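Local coordinates for Ice-binding protein (Flavobacteriaceae bacterium, PDB 5UYT), which probably binds the surface of ice crystals through its right-handed beta-helix domains and so acts as an antifreeze protein of an Antarctic bacterium, at residues A[35-40]-A[52-58]; A[115-121]-A[141-147]; A[382-388]-A[401-407]. All coordinates share one frame; numbering follows the deposited sequence.

Contact 1. Residues A[35-40]-A[52-58]; sequences TNNAAS and DSNGATS
Thr-35 and Asp-52 pair as the last residues of two parallel strands, and just beyond them the backbone N of Ser-53 donates to Thr-35 O over 2.9 Å. Beyond this bond the strand pairing stops, and side chains bridge the loop and the helix start. On one flank the amide of Asn-36 reaches the first turn of the helix: with CG anti to its own backbone N (chi1 -170°), ND2 donates a short hydrogen bond, 2.6 Å, to Thr-57 OG1, which lies almost in the amide plane. The same hydroxyl oxygen accepts from Asn-54 N, while Asn-54 OD1 receives Thr-57 N at 3.1 Å. These two reciprocal bonds form a capping box. Thr-57 OG1 thus takes two N-H groups, one from the N-cap residue Asn-54 and one from Asn-36. The methyl branch, Thr-57 CG2, also meets this segment, 3.6 Å from Thr-35 O. On the other flank the loop curls round Asp-52 and Ser-53. Ser-53 OG donates to Ala-38 O over 3.2 Å, from a position tilted out of the carbonyl plane. Ser-40 N donates to Asp-52 OD1 from above the carboxylate plane at 3.1 Å, and Ala-39 CB lies 3.6 Å from Asp-52 CG. Two waters extend this grip, one joining Ser-40 OG to Asp-52 OD1 and the other Ser-40 O to Asp-52 OD2. Thr-35 OG1 makes an ST turn with Asn-37 N and also bonds to Gly-19 O. The contact thus lies where strands 32-35 and 50-52 end and helix 55-73 begins, with Thr-57 against Phe-15 of strand 12-16 and Ser-40 against Val-21 of strand 21-24.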
# COMPACT_ATOMS: atom_id res chain seq x y z
N THR A 35 -3.31 -18.85 -5.26
CA THR A 35 -4.06 -20.03 -5.65
C THR A 35 -3.47 -21.23 -4.92
O THR A 35 -2.26 -21.33 -4.72
CB THR A 35 -4.05 -20.22 -7.19
OG1 THR A 35 -4.28 -21.60 -7.52
CG2 THR A 35 -2.69 -19.76 -7.79
N ASN A 36 -4.33 -22.16 -4.52
CA ASN A 36 -3.88 -23.30 -3.75
C ASN A 36 -3.33 -24.45 -4.60
O ASN A 36 -2.93 -25.48 -4.06
CB ASN A 36 -5.01 -23.78 -2.82
CG ASN A 36 -4.53 -24.80 -1.81
OD1 ASN A 36 -5.15 -25.85 -1.61
ND2 ASN A 36 -3.41 -24.52 -1.20
N ASN A 37 -3.30 -24.28 -5.93
CA ASN A 37 -2.77 -25.33 -6.80
C ASN A 37 -1.96 -24.87 -8.03
O ASN A 37 -1.67 -25.69 -8.91
CB ASN A 37 -3.90 -26.29 -7.25
CG ASN A 37 -4.75 -25.71 -8.37
OD1 ASN A 37 -4.75 -24.49 -8.64
ND2 ASN A 37 -5.50 -26.60 -9.04
N ALA A 38 -1.61 -23.59 -8.09
CA ALA A 38 -0.82 -23.06 -9.20
C ALA A 38 -0.03 -21.85 -8.71
O ALA A 38 0.14 -21.69 -7.50
CB ALA A 38 -1.73 -22.70 -10.38
N ALA A 39 0.44 -21.01 -9.64
CA ALA A 39 1.15 -19.79 -9.30
C ALA A 39 0.57 -18.66 -10.12
O ALA A 39 0.34 -18.84 -11.31
CB ALA A 39 2.64 -19.94 -9.59
N SER A 40 0.36 -17.50 -9.49
CA SER A 40 -0.23 -16.37 -10.18
C SER A 40 0.78 -15.81 -11.16
O SER A 40 2.00 -15.84 -10.88
CB SER A 40 -0.66 -15.29 -9.16
OG SER A 40 -1.44 -15.90 -8.14
N ASP A 52 1.47 -19.05 -3.39
CA ASP A 52 1.25 -20.08 -4.43
C ASP A 52 1.42 -21.46 -3.80
O ASP A 52 2.51 -21.80 -3.36
CB ASP A 52 2.26 -19.92 -5.59
CG ASP A 52 2.14 -18.54 -6.29
OD1 ASP A 52 0.99 -18.06 -6.52
OD2 ASP A 52 3.22 -17.95 -6.61
N SER A 53 0.32 -22.21 -3.71
CA SER A 53 0.34 -23.63 -3.31
C SER A 53 1.15 -23.89 -2.03
O SER A 53 2.10 -24.66 -2.04
CB SER A 53 0.87 -24.51 -4.46
OG SER A 53 0.15 -24.26 -5.66
N ASN A 54 0.76 -23.24 -0.94
CA ASN A 54 1.52 -23.32 0.32
C ASN A 54 0.58 -23.39 1.51
O ASN A 54 -0.63 -23.57 1.33
CB ASN A 54 2.52 -22.15 0.44
CG ASN A 54 1.84 -20.78 0.37
OD1 ASN A 54 0.62 -20.66 0.51
ND2 ASN A 54 2.64 -19.74 0.19
N GLY A 55 1.12 -23.26 2.72
CA GLY A 55 0.30 -23.33 3.94
C GLY A 55 -0.73 -22.21 4.03
O GLY A 55 -1.84 -22.44 4.51
N ALA A 56 -0.39 -21.01 3.58
CA ALA A 56 -1.36 -19.92 3.56
C ALA A 56 -2.57 -20.17 2.63
O ALA A 56 -3.71 -19.82 2.98
CB ALA A 56 -0.68 -18.61 3.17
N THR A 57 -2.31 -20.72 1.45
CA THR A 57 -3.39 -20.99 0.48
C THR A 57 -4.22 -22.19 0.89
O THR A 57 -5.42 -22.27 0.59
CB THR A 57 -2.88 -21.17 -0.97
OG1 THR A 57 -2.01 -22.30 -1.06
CG2 THR A 57 -2.15 -19.90 -1.46
N SER A 58 -3.59 -23.13 1.59
CA SER A 58 -4.29 -24.33 2.08
C SER A 58 -5.29 -23.90 3.16
O SER A 58 -6.44 -24.34 3.15
CB SER A 58 -3.28 -25.34 2.63
OG SER A 58 -3.95 -26.53 3.04
O HOH W 1 0.36 -15.56 -6.16
O HOH W 2 3.18 -15.76 -8.39

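Contact 2. Residues A[115-121]-A[141-147]; sequences SNSVFIF and ALACNVF
Phe-119 and Val-146 sit side by side on adjacent parallel strands and make the close-packed half of this contact. Three backbone bonds, each 2.9 Å long, run as a ladder from Phe-119 N to Asn-145 O, Phe-147 N to Phe-119 O and Phe-121 N to Phe-147 O. On the side of Phe-119, its CG beside the backbone N (chi1 -57°) carries the ring back along the strands, where CD2 lies 4.0 Å from Val-146 CG2 and CE2 3.8 Å from Ala-141 CB; Leu-109 covers Phe-119 and Val-146. On the reverse side Ile-120 CG1 touches Phe-147 CD2 at 4.1 Å, and both residues rest on Leu-71 of helix 55-73. Toward Ser-115 the chains separate and water enters. One water bridges Asn-116 OD1 and Asn-145 ND2; a second accepts from Leu-142 N and from the same ND2, and donates to Ser-117 O. Asn-145 CB lies 3.3 Å from Ser-117 O, and Leu-142 CD1 reaches Ser-115 O at 3.4 Å. Close by, Cys-144 is tied to Cys-205 by a disulfide. Parallel pairing of successive strands, with apolar residues stacked in rows from coil to coil, is characteristic of parallel beta-helices, of which this right-handed one is an example.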
# COMPACT_ATOMS: atom_id res chain seq x y z
N SER A 115 -23.59 0.27 11.45
CA SER A 115 -22.42 -0.25 10.73
C SER A 115 -22.34 -1.78 10.77
O SER A 115 -21.58 -2.38 9.99
CB SER A 115 -21.11 0.38 11.24
OG SER A 115 -20.96 0.14 12.61
N ASN A 116 -23.13 -2.40 11.65
CA ASN A 116 -23.22 -3.87 11.70
C ASN A 116 -24.18 -4.50 10.67
O ASN A 116 -24.31 -5.73 10.64
CB ASN A 116 -23.56 -4.35 13.12
CG ASN A 116 -22.48 -4.00 14.12
OD1 ASN A 116 -21.28 -4.16 13.84
ND2 ASN A 116 -22.87 -3.47 15.26
N SER A 117 -24.82 -3.68 9.83
CA SER A 117 -25.73 -4.17 8.78
C SER A 117 -24.99 -5.09 7.83
O SER A 117 -23.94 -4.74 7.31
CB SER A 117 -26.32 -3.03 7.95
OG SER A 117 -27.19 -2.24 8.71
N VAL A 118 -25.57 -6.27 7.61
CA VAL A 118 -25.00 -7.29 6.74
C VAL A 118 -25.88 -7.44 5.48
O VAL A 118 -27.12 -7.52 5.57
CB VAL A 118 -24.96 -8.64 7.50
CG1 VAL A 118 -24.53 -9.76 6.58
CG2 VAL A 118 -24.04 -8.55 8.70
N PHE A 119 -25.24 -7.50 4.32
CA PHE A 119 -25.92 -7.63 3.04
C PHE A 119 -25.39 -8.91 2.39
O PHE A 119 -24.22 -8.99 2.06
CB PHE A 119 -25.58 -6.41 2.15
CG PHE A 119 -25.94 -5.09 2.78
CD1 PHE A 119 -27.11 -4.42 2.41
CD2 PHE A 119 -25.09 -4.48 3.72
CE1 PHE A 119 -27.44 -3.19 2.98
CE2 PHE A 119 -25.42 -3.25 4.29
CZ PHE A 119 -26.60 -2.60 3.91
N ILE A 120 -26.23 -9.94 2.26
CA ILE A 120 -25.82 -11.20 1.61
C ILE A 120 -26.70 -11.42 0.38
O ILE A 120 -27.94 -11.35 0.46
CB ILE A 120 -25.92 -12.42 2.58
CG1 ILE A 120 -24.91 -12.31 3.73
CG2 ILE A 120 -25.77 -13.75 1.82
CD1 ILE A 120 -25.21 -13.24 4.91
N PHE A 121 -26.06 -11.66 -0.76
CA PHE A 121 -26.77 -11.92 -2.00
C PHE A 121 -26.54 -13.36 -2.41
O PHE A 121 -25.39 -13.79 -2.60
CB PHE A 121 -26.32 -10.95 -3.09
CG PHE A 121 -26.64 -9.53 -2.76
CD1 PHE A 121 -27.87 -9.00 -3.11
CD2 PHE A 121 -25.71 -8.72 -2.10
CE1 PHE A 121 -28.18 -7.68 -2.81
CE2 PHE A 121 -26.01 -7.39 -1.79
CZ PHE A 121 -27.27 -6.88 -2.14
N ALA A 141 -23.17 1.51 6.01
CA ALA A 141 -22.83 0.23 5.35
C ALA A 141 -21.33 0.11 5.08
O ALA A 141 -20.72 1.04 4.55
CB ALA A 141 -23.60 0.07 4.03
N LEU A 142 -20.75 -1.06 5.42
CA LEU A 142 -19.32 -1.33 5.26
C LEU A 142 -19.13 -2.45 4.24
O LEU A 142 -19.87 -3.44 4.27
CB LEU A 142 -18.75 -1.82 6.60
CG LEU A 142 -18.82 -0.84 7.76
CD1 LEU A 142 -18.43 -1.59 9.03
CD2 LEU A 142 -17.86 0.34 7.48
N ALA A 143 -18.14 -2.29 3.37
CA ALA A 143 -17.85 -3.32 2.34
C ALA A 143 -17.56 -4.70 2.95
O ALA A 143 -17.96 -5.73 2.38
CB ALA A 143 -16.68 -2.88 1.46
N CYS A 144 -16.90 -4.73 4.12
CA CYS A 144 -16.55 -5.99 4.75
C CYS A 144 -17.78 -6.84 5.17
O CYS A 144 -17.65 -8.03 5.38
CB CYS A 144 -15.61 -5.78 5.94
SG CYS A 144 -16.33 -4.81 7.27
N ASN A 145 -18.94 -6.19 5.27
CA ASN A 145 -20.23 -6.82 5.59
C ASN A 145 -21.12 -7.12 4.37
O ASN A 145 -22.30 -7.51 4.51
CB ASN A 145 -20.99 -5.94 6.59
CG ASN A 145 -20.50 -6.10 8.02
OD1 ASN A 145 -20.24 -7.21 8.48
ND2 ASN A 145 -20.42 -5.00 8.75
N VAL A 146 -20.57 -6.96 3.17
CA VAL A 146 -21.27 -7.34 1.93
C VAL A 146 -20.70 -8.64 1.34
O VAL A 146 -19.48 -8.80 1.21
CB VAL A 146 -21.21 -6.21 0.88
CG1 VAL A 146 -21.90 -6.64 -0.41
CG2 VAL A 146 -21.81 -4.92 1.46
N PHE A 147 -21.60 -9.57 0.99
CA PHE A 147 -21.20 -10.87 0.45
C PHE A 147 -22.06 -11.20 -0.76
O PHE A 147 -23.28 -10.95 -0.76
CB PHE A 147 -21.42 -11.98 1.49
CG PHE A 147 -20.60 -11.81 2.76
CD1 PHE A 147 -19.42 -12.52 2.93
CD2 PHE A 147 -21.03 -10.97 3.78
CE1 PHE A 147 -18.66 -12.37 4.09
CE2 PHE A 147 -20.28 -10.81 4.94
CZ PHE A 147 -19.09 -11.52 5.10
O HOH W 3 -19.47 -4.92 11.54
O HOH W 4 -22.20 -2.74 7.19

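Contact 3. Residues A[382-388]-A[401-407]; sequences SVIGNNG and RVLSTSG
Ser-382 and Arg-401 begin a run of four parallel pairs that ends at Gly-385 and Ser-404, the strand axes approaching to 4.5 Å and inclined by 13°. Four backbone bonds join the strands: Val-383 N to Arg-401 O, Leu-403 N to Val-383 O, Gly-385 N to Leu-403 O and Thr-405 N to Gly-385 O. Beyond the strands Gly-388 N still reaches Ser-406 O at 3.0 Å, keeping the two turns in step. Such in-register stacking of strand and turn on the next coil builds the beta-solenoid. Among polar side chains, Arg-401 NH1 donates to Ser-382 OG over 2.8 Å, the hydroxyl lying at the guanidinium edge; a bend at chi3 (75°) turns the chain so that this edge meets the serine, and its NE and NH2 bond to Tyr-224 O and Val-222 O. Ser-404 OG accepts from Ser-406 N in an ST turn, while a water connects it to Gly-388 O. Apolar contact is brief: Ile-384 CG1 meets Leu-403 CD1 at 4.0 Å, both leaning on Leu-279 of helix 270-288. On the opposite face Val-383 packs against Trp-365 and Val-402 against Ile-392.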
# COMPACT_ATOMS: atom_id res chain seq x y z
N SER A 382 12.36 9.59 6.47
CA SER A 382 13.80 9.66 6.74
C SER A 382 14.52 8.62 5.88
O SER A 382 14.29 7.41 6.03
CB SER A 382 14.05 9.38 8.23
OG SER A 382 13.52 10.43 9.01
N VAL A 383 15.39 9.09 4.98
CA VAL A 383 16.10 8.20 4.07
C VAL A 383 17.47 8.01 4.70
O VAL A 383 18.17 8.98 5.03
CB VAL A 383 16.34 8.82 2.68
CG1 VAL A 383 17.11 7.81 1.81
CG2 VAL A 383 15.05 9.23 2.03
N ILE A 384 17.85 6.75 4.86
CA ILE A 384 19.19 6.44 5.33
C ILE A 384 19.86 5.57 4.30
O ILE A 384 19.56 4.37 4.21
CB ILE A 384 19.19 5.71 6.65
CG1 ILE A 384 18.33 6.46 7.67
CG2 ILE A 384 20.63 5.55 7.14
CD1 ILE A 384 18.43 5.88 9.06
N GLY A 385 20.74 6.20 3.54
CA GLY A 385 21.50 5.55 2.50
C GLY A 385 22.78 5.00 3.09
O GLY A 385 23.17 5.32 4.23
N ASN A 386 23.43 4.14 2.30
CA ASN A 386 24.61 3.41 2.75
C ASN A 386 25.55 3.23 1.58
O ASN A 386 25.15 2.65 0.55
CB ASN A 386 24.19 2.03 3.27
CG ASN A 386 25.37 1.21 3.79
OD1 ASN A 386 25.57 0.06 3.37
ND2 ASN A 386 26.12 1.76 4.74
N ASN A 387 26.79 3.69 1.74
CA ASN A 387 27.83 3.56 0.73
C ASN A 387 27.38 3.96 -0.68
O ASN A 387 27.26 3.12 -1.57
CB ASN A 387 28.41 2.14 0.76
CG ASN A 387 29.05 1.83 2.09
OD1 ASN A 387 29.56 2.73 2.76
ND2 ASN A 387 28.99 0.58 2.51
N GLY A 388 27.13 5.25 -0.87
CA GLY A 388 26.83 5.74 -2.20
C GLY A 388 26.56 7.23 -2.17
O GLY A 388 26.07 7.76 -1.17
N ARG A 401 14.24 13.71 6.24
CA ARG A 401 15.68 13.93 6.22
C ARG A 401 16.33 13.03 5.20
O ARG A 401 15.80 12.00 4.86
CB ARG A 401 16.36 13.76 7.60
CG ARG A 401 15.92 12.58 8.42
CD ARG A 401 16.45 12.66 9.88
NE ARG A 401 15.77 13.63 10.77
CZ ARG A 401 14.53 13.49 11.25
NH1 ARG A 401 13.74 12.42 10.93
NH2 ARG A 401 14.05 14.40 12.09
N VAL A 402 17.51 13.44 4.72
CA VAL A 402 18.27 12.57 3.83
C VAL A 402 19.67 12.41 4.43
O VAL A 402 20.37 13.40 4.66
CB VAL A 402 18.38 13.21 2.45
CG1 VAL A 402 19.28 12.34 1.59
CG2 VAL A 402 16.98 13.35 1.81
N LEU A 403 20.03 11.16 4.72
CA LEU A 403 21.20 10.83 5.51
C LEU A 403 21.96 9.77 4.72
O LEU A 403 21.34 9.00 4.01
CB LEU A 403 20.80 10.24 6.88
CG LEU A 403 19.64 10.99 7.58
CD1 LEU A 403 19.21 10.21 8.79
CD2 LEU A 403 20.15 12.34 8.05
N SER A 404 23.29 9.75 4.80
CA SER A 404 24.05 8.63 4.26
C SER A 404 25.13 8.28 5.23
O SER A 404 25.83 9.18 5.75
CB SER A 404 24.71 8.92 2.90
OG SER A 404 25.43 7.73 2.49
N THR A 405 25.30 6.99 5.45
CA THR A 405 26.37 6.52 6.32
C THR A 405 27.72 6.83 5.73
O THR A 405 28.73 7.00 6.46
CB THR A 405 26.28 5.00 6.52
OG1 THR A 405 26.47 4.36 5.25
CG2 THR A 405 24.97 4.62 7.14
N SER A 406 27.78 6.82 4.41
CA SER A 406 29.03 6.99 3.71
C SER A 406 28.76 7.42 2.28
O SER A 406 28.05 6.76 1.53
CB SER A 406 29.87 5.73 3.73
OG SER A 406 31.11 6.04 3.16
N GLY A 407 29.34 8.54 1.88
CA GLY A 407 29.06 9.03 0.57
C GLY A 407 28.87 10.51 0.63
O GLY A 407 28.25 11.05 1.56
O HOH W 5 23.37 6.77 0.12

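The three contacts follow one another along the chain, contacts 1 and 2 in the first ice-binding-like region and contact 3 in the second. Contacts 1 and 2 have centres 28 Å apart and nearest atoms about 17 Å apart, but helix 55-73 connects them: it starts in contact 1, and its Leu-71 covers contact 2. Contact 3 packs on helix 270-288 much as contact 2 packs on helix 55-73, consistent with two domains of like build. Its centre is 39 Å from that of contact 1 and 47 Å from that of contact 2, which lies across the chain's centre. Contacts 2 and 3 join successive strands of beta-helical coils, while contact 1 joins a strand end and loop to a helix start.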